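Local atomic coordinates of esterase (uncultured bacterium FLS12, PDB entry 4RGY), a protein that hydrolyses ester bonds as an alkaline esterase active at low temperature, and probably belongs to the alpha/beta-hydrolase superfamily. Residues D221-R224 and F225-H228. Numbering follows the deposited sequence.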
# COMPACT_ATOMS: atom_id res chain seq x y z
N ASP A 221 -34.42 12.08 8.49
CA ASP A 221 -33.70 13.28 8.08
C ASP A 221 -33.70 13.41 6.57
O ASP A 221 -33.83 14.52 6.03
CB ASP A 221 -32.24 13.25 8.57
CG ASP A 221 -32.09 13.52 10.05
OD1 ASP A 221 -33.07 13.94 10.70
OD2 ASP A 221 -30.97 13.31 10.57
N ASN A 222 -33.52 12.29 5.87
CA ASN A 222 -33.56 12.32 4.42
C ASN A 222 -34.92 12.70 3.86
O ASN A 222 -35.00 13.48 2.91
CB ASN A 222 -33.06 11.00 3.84
CG ASN A 222 -31.55 10.98 3.68
OD1 ASN A 222 -31.03 11.39 2.65
ND2 ASN A 222 -30.84 10.55 4.72
N VAL A 223 -35.98 12.16 4.44
CA VAL A 223 -37.32 12.52 4.00
C VAL A 223 -37.58 14.01 4.23
O VAL A 223 -38.14 14.70 3.36
CB VAL A 223 -38.39 11.66 4.70
CG1 VAL A 223 -39.79 12.22 4.45
CG2 VAL A 223 -38.29 10.21 4.23
N ARG A 224 -37.12 14.53 5.36
CA ARG A 224 -37.30 15.95 5.63
C ARG A 224 -36.53 16.83 4.64
O ARG A 224 -37.05 17.85 4.16
CB ARG A 224 -36.96 16.28 7.09
CG ARG A 224 -38.05 15.80 8.05
CD ARG A 224 -37.85 16.28 9.48
NE ARG A 224 -36.56 15.86 10.01
CZ ARG A 224 -35.50 16.66 10.07
NH1 ARG A 224 -35.62 17.92 9.66
NH2 ARG A 224 -34.35 16.22 10.54
N PHE A 225 -35.31 16.42 4.28
CA PHE A 225 -34.55 17.19 3.30
C PHE A 225 -35.21 17.10 1.92
O PHE A 225 -35.32 18.11 1.22
CB PHE A 225 -33.08 16.73 3.24
CG PHE A 225 -32.25 17.50 2.24
CD1 PHE A 225 -31.74 18.75 2.56
CD2 PHE A 225 -31.99 16.97 0.99
CE1 PHE A 225 -30.99 19.47 1.63
CE2 PHE A 225 -31.23 17.68 0.06
CZ PHE A 225 -30.73 18.93 0.39
N ARG A 226 -35.62 15.90 1.52
CA ARG A 226 -36.32 15.70 0.26
C ARG A 226 -37.54 16.61 0.15
O ARG A 226 -37.71 17.31 -0.85
CB ARG A 226 -36.76 14.25 0.12
CG ARG A 226 -37.47 13.96 -1.20
CD ARG A 226 -38.33 12.71 -1.11
NE ARG A 226 -39.48 12.92 -0.23
CZ ARG A 226 -40.33 11.96 0.13
NH1 ARG A 226 -40.13 10.72 -0.30
NH2 ARG A 226 -41.35 12.24 0.92
N ASP A 227 -38.37 16.60 1.19
CA ASP A 227 -39.60 17.39 1.17
C ASP A 227 -39.28 18.88 1.10
O ASP A 227 -39.94 19.64 0.41
CB ASP A 227 -40.47 17.07 2.40
CG ASP A 227 -41.11 15.69 2.33
OD1 ASP A 227 -41.04 15.04 1.27
OD2 ASP A 227 -41.66 15.26 3.36
N HIS A 228 -38.20 19.28 1.78
CA HIS A 228 -37.76 20.66 1.74
C HIS A 228 -37.37 21.08 0.33
O HIS A 228 -37.88 22.08 -0.20
CB HIS A 228 -36.58 20.85 2.70
CG HIS A 228 -35.96 22.21 2.65
ND1 HIS A 228 -36.60 23.34 3.10
CD2 HIS A 228 -34.72 22.60 2.26
CE1 HIS A 228 -35.79 24.38 2.97
NE2 HIS A 228 -34.65 23.96 2.46
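Val223 presents one methyl, CG1, to Arg226 and Asp227, three and four residues further along the helix. CG1 lies 3.9 Å from Arg226 NH2, over one face of the guanidinium, and 3.7 Å from Asp227 OD2; with chi1 at 169° it is anti to the backbone N. The Val223 side chain as a whole lies side by side with those of Arg226 and Asp227, pointing the same way. Beside it Arg226 bends at chi3 (69°) and turns its flat end side-on to Asp227 in a salt bridge. NE and NH2 both donate to the single oxygen OD1, with NH2 2.8 Å from Asp227 OD1 on its syn lone pair. NE meets the same oxygen from above the carboxylate plane, though OD1 stays in the plane of the guanidinium. Tyr238, on the neighbouring strand, adds a cation-pi contact to Arg226. All this sits on helix 219-232, the crossover helix of a right-handed beta-alpha-beta unit between parallel strands 207-213 and 236-241, as in alpha/beta-hydrolases. Replacing Arg226 by an alanine would probably leave the Asp227 carboxylate without its cationic mate and Tyr238 without its cation-pi partner. Arg224 folds back instead, its NH2 2.6 Å from Asp221 OD1 in a salt bridge that strikes the carboxylate from above its plane; Asp154 takes a second salt bridge from the same nitrogen. The carbonyl of Arg224 accepts His228 N and also carries His228 CB, 3.4 Å from Arg224 O. Phe225 holds Asp221 O twice over, N bonding to it at 3.0 Å and Phe225 CB resting 3.6 Å from Asp221 O, while the Phe225 ring meets Phe192 edge-to-face.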